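HemO (Neisseria meningitidis, PDB 1J77) probably catalyses the oxidative opening of heme, whose iron it holds at a proximal helix in a mainly helical fold. Local coordinates at residues 14-17 and 18-22; 164-167 and 168-171. One frame throughout, in Å; residues are numbered along the deposited sequence.

Interaction 1: 14-17 and 18-22. With HEM (protoporphyrin IX containing Fe), chain B.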
loop_
_atom_site.group_PDB
_atom_site.type_symbol
_atom_site.label_atom_id
_atom_site.label_comp_id
_atom_site.label_asym_id
_atom_site.label_seq_id
_atom_site.Cartn_x
_atom_site.Cartn_y
_atom_site.Cartn_z
ATOM N N ARG A 14 -12.696 12.691 2.127
ATOM C CA ARG A 14 -11.796 13.726 2.512
ATOM C C ARG A 14 -10.372 13.150 2.461
ATOM O O ARG A 14 -9.433 13.833 1.984
ATOM C CB ARG A 14 -12.174 14.289 3.863
ATOM C CG ARG A 14 -13.568 14.983 3.825
ATOM C CD ARG A 14 -13.841 15.915 4.998
ATOM N NE ARG A 14 -14.364 15.237 6.191
ATOM C CZ ARG A 14 -15.634 14.833 6.333
ATOM N NH1 ARG A 14 -16.035 14.221 7.447
ATOM N NH2 ARG A 14 -16.499 14.994 5.349
ATOM N N LEU A 15 -10.216 11.897 2.897
ATOM C CA LEU A 15 -8.928 11.210 2.822
ATOM C C LEU A 15 -8.465 11.226 1.372
ATOM O O LEU A 15 -7.311 11.613 1.081
ATOM C CB LEU A 15 -9.056 9.763 3.318
ATOM C CG LEU A 15 -8.897 9.590 4.829
ATOM C CD1 LEU A 15 -9.489 8.310 5.259
ATOM C CD2 LEU A 15 -7.448 9.644 5.195
ATOM N N LYS A 16 -9.330 10.762 0.468
ATOM C CA LYS A 16 -9.014 10.732 -0.981
ATOM C C LYS A 16 -8.652 12.112 -1.495
ATOM O O LYS A 16 -7.634 12.293 -2.169
ATOM C CB LYS A 16 -10.212 10.221 -1.798
ATOM C CG LYS A 16 -9.928 10.055 -3.302
ATOM C CD LYS A 16 -11.126 9.443 -4.010
ATOM C CE LYS A 16 -11.039 9.573 -5.523
ATOM N NZ LYS A 16 -10.026 8.648 -6.084
ATOM N N ALA A 17 -9.501 13.095 -1.247
ATOM C CA ALA A 17 -9.251 14.480 -1.700
ATOM C C ALA A 17 -7.903 15.029 -1.281
ATOM O O ALA A 17 -7.160 15.579 -2.124
ATOM C CB ALA A 17 -10.379 15.426 -1.203
ATOM N N ASP A 18 -7.569 14.875 -0.005
ATOM C CA ASP A 18 -6.387 15.448 0.590
ATOM C C ASP A 18 -5.116 14.675 0.185
ATOM O O ASP A 18 -4.040 15.174 0.433
ATOM C CB ASP A 18 -6.478 15.559 2.151
ATOM C CG ASP A 18 -7.523 16.547 2.631
ATOM O OD1 ASP A 18 -8.053 17.304 1.801
ATOM O OD2 ASP A 18 -7.824 16.646 3.845
ATOM N N THR A 19 -5.259 13.473 -0.375
ATOM C CA THR A 19 -4.078 12.632 -0.731
ATOM C C THR A 19 -3.951 12.222 -2.190
ATOM O O THR A 19 -3.035 11.455 -2.547
ATOM C CB THR A 19 -3.942 11.337 0.141
ATOM O OG1 THR A 19 -5.045 10.443 -0.060
ATOM C CG2 THR A 19 -3.947 11.647 1.620
ATOM N N THR A 20 -4.814 12.740 -3.068
ATOM C CA THR A 20 -4.736 12.382 -4.467
ATOM C C THR A 20 -3.426 12.811 -5.231
ATOM O O THR A 20 -2.856 12.015 -5.984
ATOM C CB THR A 20 -5.964 12.810 -5.241
ATOM O OG1 THR A 20 -7.078 12.085 -4.722
ATOM C CG2 THR A 20 -5.845 12.391 -6.664
ATOM N N ALA A 21 -2.960 14.014 -4.934
ATOM C CA ALA A 21 -1.752 14.555 -5.533
ATOM C C ALA A 21 -0.599 13.620 -5.114
ATOM O O ALA A 21 0.173 13.191 -5.959
ATOM C CB ALA A 21 -1.473 15.984 -5.048
ATOM N N VAL A 22 -0.453 13.330 -3.815
ATOM C CA VAL A 22 0.683 12.495 -3.404
ATOM C C VAL A 22 0.519 11.086 -3.949
ATOM O O VAL A 22 1.511 10.439 -4.314
ATOM C CB VAL A 22 0.990 12.572 -1.882
ATOM C CG1 VAL A 22 -0.165 11.983 -1.007
ATOM C CG2 VAL A 22 2.343 11.927 -1.588
HETATM C CHA HEM B . -6.566 3.992 -5.709
HETATM C CHB HEM B . -3.573 3.299 -9.452
HETATM C CHC HEM B . 0.114 2.558 -6.345
HETATM C CHD HEM B . -2.808 3.738 -2.624
HETATM C C1A HEM B . -6.094 3.774 -6.981
HETATM C C2A HEM B . -6.913 3.667 -8.209
HETATM C C3A HEM B . -6.062 3.478 -9.216
HETATM C C4A HEM B . -4.700 3.468 -8.702
HETATM C CMA HEM B . -6.452 3.310 -10.705
HETATM C CAA HEM B . -8.462 3.690 -8.363
HETATM C CBA HEM B . -8.970 2.248 -8.374
HETATM C CGA HEM B . -10.485 2.178 -8.371
HETATM O O1A HEM B . -11.131 3.198 -7.991
HETATM O O2A HEM B . -11.025 1.103 -8.771
HETATM C C1B HEM B . -2.308 3.029 -8.952
HETATM C C2B HEM B . -1.158 2.698 -9.747
HETATM C C3B HEM B . -0.109 2.522 -8.893
HETATM C C4B HEM B . -0.624 2.672 -7.533
HETATM C CMB HEM B . -1.234 2.602 -11.293
HETATM C CAB HEM B . 1.324 2.106 -9.230
HETATM C CBB HEM B . 1.920 2.510 -10.347
HETATM C C1C HEM B . -0.378 2.757 -5.082
HETATM C C2C HEM B . 0.357 2.549 -3.835
HETATM C C3C HEM B . -0.437 2.936 -2.825
HETATM C C4C HEM B . -1.728 3.291 -3.346
HETATM C CMC HEM B . 1.829 2.113 -3.779
HETATM C CAC HEM B . -0.135 2.947 -1.332
HETATM C CBC HEM B . 1.127 2.935 -0.914
HETATM C C1D HEM B . -4.050 3.914 -3.148
HETATM C C2D HEM B . -5.180 4.284 -2.336
HETATM C C3D HEM B . -6.341 4.389 -3.273
HETATM C C4D HEM B . -5.796 4.051 -4.565
HETATM C CMD HEM B . -5.155 4.530 -0.826
HETATM C CAD HEM B . -7.806 4.689 -2.952
HETATM C CBD HEM B . -8.242 6.043 -3.426
HETATM C CGD HEM B . -9.658 6.189 -2.916
HETATM O O1D HEM B . -9.815 6.644 -1.757
HETATM O O2D HEM B . -10.623 5.910 -3.693
HETATM N NA HEM B . -4.772 3.634 -7.330
HETATM N NB HEM B . -1.938 3.045 -7.616
HETATM N NC HEM B . -1.623 3.184 -4.725
HETATM N ND HEM B . -4.422 3.780 -4.493
HETATM FE FE HEM B . -3.185 3.522 -6.049
HETATM O O HOH W 1 -4.400 16.027 -3.096
HETATM O O HOH W 2 -3.563 1.622 -5.808
#
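Helix 11-32, the proximal helix of this heme oxygenase, is bent just before the axial histidine H23, and L15-T19 and K16-T20 span the bend. D18 N still makes an ordinary helical bond to R14 O at 2.9 Å. Beyond it the regular pattern changes. T19 N gives only a weak bond to L15 O and turns to K16 O at 3.2 Å, a tighter i to i-3 step, while T19 OG1 reaches L15 O at 2.8 Å, coming from above the carbonyl plane. This hydroxyl is placed by a chi1 of 64°, which sets OG1 between the backbone N and carbonyl carbon. T20 OG1 uses another common setting, opposite its own carbonyl carbon (chi1 -64°), and bonds K16 O at 2.6 Å. K16 O is thus gripped from opposite faces, by T20 OG1 and T19 N. A water joins the two sides of the bend, donating to A17 O (3.0 Å) and accepting from A21 N (3.1 Å), which makes no bond to the preceding turn. Threonine suits both places because its short hydroxyl can fold back onto the preceding turn.

The K16 side chain leaves the helix on the heme side. Extended until its last torsion, it runs alongside a heme propionate, with CB 3.6 Å from HEM O1D. NZ comes near HEM O2D, at 3.7 Å, so the lysine probably offsets the propionate charge through space. Y112 of helix 104-119, whose OH is hydrogen-bonded to the heme, also touches the side chains of L15, K16 and T19. The iron carries a water ligand besides H23. Such a helix, lining the heme pocket and bearing the axial histidine, is the proximal helix of the all-helical heme oxygenase fold.

Interaction 2: 164-167 and 168-171; sequences NLTP and EAEA
E168 folds back over T166 and P167 at the start of helix 167-192. Its chain bends at chi2 (78°), which brings the carboxylate round to the preceding residues: OE1 lies 3.1 Å from T166 OG1, taking a weak bond from that hydroxyl, and OE2 runs beside the proline ring. A169 follows, and its N donates to T166 OG1 at 3.3 Å with an N-H...O angle of 153°. T166 is therefore the N-cap, its hydroxyl standing in for the carbonyl missing from a preceding turn; P167, which has no N-H to offer, fits the first helical position well. The small CB of A169 packs against L165 CB at 4.0 Å, and the leucine side chain also touches N105 and I108 of helix 104-119. E170 N then bonds T166 O at 2.9 Å. Its side chain, extended beyond CG, passes L165 CB and carries OE2 to a salt bridge with R14. A water lies within donating range of both L165 O and E170 OE2. A171 N closes the next helical bond, to P167 O, at 3.0 Å.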
loop_
_atom_site.group_PDB
_atom_site.type_symbol
_atom_site.label_atom_id
_atom_site.label_comp_id
_atom_site.label_asym_id
_atom_site.label_seq_id
_atom_site.Cartn_x
_atom_site.Cartn_y
_atom_site.Cartn_z
ATOM N N ASN A 164 -16.693 6.853 12.838
ATOM C CA ASN A 164 -17.261 8.125 13.244
ATOM C C ASN A 164 -16.242 8.964 13.961
ATOM O O ASN A 164 -16.511 9.540 15.010
ATOM C CB ASN A 164 -18.526 7.934 14.089
ATOM C CG ASN A 164 -19.754 7.785 13.234
ATOM O OD1 ASN A 164 -19.939 8.527 12.258
ATOM N ND2 ASN A 164 -20.581 6.802 13.552
ATOM N N LEU A 165 -15.052 9.032 13.366
ATOM C CA LEU A 165 -13.985 9.833 13.917
ATOM C C LEU A 165 -14.507 11.245 13.939
ATOM O O LEU A 165 -15.262 11.629 13.052
ATOM C CB LEU A 165 -12.739 9.772 13.025
ATOM C CG LEU A 165 -11.915 8.483 12.936
ATOM C CD1 LEU A 165 -10.550 8.822 12.408
ATOM C CD2 LEU A 165 -11.779 7.775 14.266
ATOM N N THR A 166 -14.117 11.997 14.955
ATOM C CA THR A 166 -14.470 13.410 15.010
ATOM C C THR A 166 -13.634 14.084 13.933
ATOM O O THR A 166 -12.663 13.514 13.476
ATOM C CB THR A 166 -14.133 13.991 16.384
ATOM O OG1 THR A 166 -12.723 13.891 16.628
ATOM C CG2 THR A 166 -14.803 13.161 17.528
ATOM N N PRO A 167 -13.985 15.291 13.506
ATOM C CA PRO A 167 -13.186 15.964 12.471
ATOM C C PRO A 167 -11.732 16.124 12.872
ATOM O O PRO A 167 -10.819 16.091 12.028
ATOM C CB PRO A 167 -13.832 17.347 12.366
ATOM C CG PRO A 167 -15.201 17.176 12.906
ATOM C CD PRO A 167 -15.131 16.105 13.949
ATOM N N GLU A 168 -11.540 16.324 14.170
ATOM C CA GLU A 168 -10.242 16.530 14.767
ATOM C C GLU A 168 -9.372 15.262 14.613
ATOM O O GLU A 168 -8.180 15.342 14.303
ATOM C CB GLU A 168 -10.425 16.880 16.261
ATOM C CG GLU A 168 -11.495 17.956 16.600
ATOM C CD GLU A 168 -12.946 17.466 16.578
ATOM O OE1 GLU A 168 -13.378 16.762 17.519
ATOM O OE2 GLU A 168 -13.688 17.812 15.630
ATOM N N ALA A 169 -9.986 14.104 14.840
ATOM C CA ALA A 169 -9.276 12.825 14.727
ATOM C C ALA A 169 -9.058 12.521 13.260
ATOM O O ALA A 169 -8.080 11.835 12.910
ATOM C CB ALA A 169 -10.072 11.719 15.366
ATOM N N GLU A 170 -9.984 12.972 12.413
ATOM C CA GLU A 170 -9.851 12.788 10.961
ATOM C C GLU A 170 -8.596 13.479 10.481
ATOM O O GLU A 170 -7.879 12.957 9.638
ATOM C CB GLU A 170 -11.018 13.426 10.206
ATOM C CG GLU A 170 -12.300 12.650 10.175
ATOM C CD GLU A 170 -13.303 13.278 9.218
ATOM O OE1 GLU A 170 -12.936 13.590 8.053
ATOM O OE2 GLU A 170 -14.452 13.482 9.640
ATOM N N ALA A 171 -8.351 14.690 10.970
ATOM C CA ALA A 171 -7.164 15.430 10.570
ATOM C C ALA A 171 -5.891 14.632 10.828
ATOM O O ALA A 171 -4.993 14.584 9.988
ATOM C CB ALA A 171 -7.110 16.809 11.280
HETATM O O HOH W 3 -15.354 10.555 10.476
#

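How the interactions relate
From the N terminus, interaction 1 comes first, within helix 11-32, and interaction 2 follows much later, where the loop after helix 149-162 enters helix 167-192. Each spans only a local turn, one within a helix and one at a helix start, so the two lie in series and neither nests in nor crosses the other. Their centres are about 16 Å apart, yet they meet directly: R14 NH1 and E170 OE2 form a 2.8 Å salt bridge between the two helices, while R14 NH2 also bonds the carbonyl of A8. F11, also of helix 11-32, touches both L165 and E170, and helix 104-119 packs against side chains of both contacts.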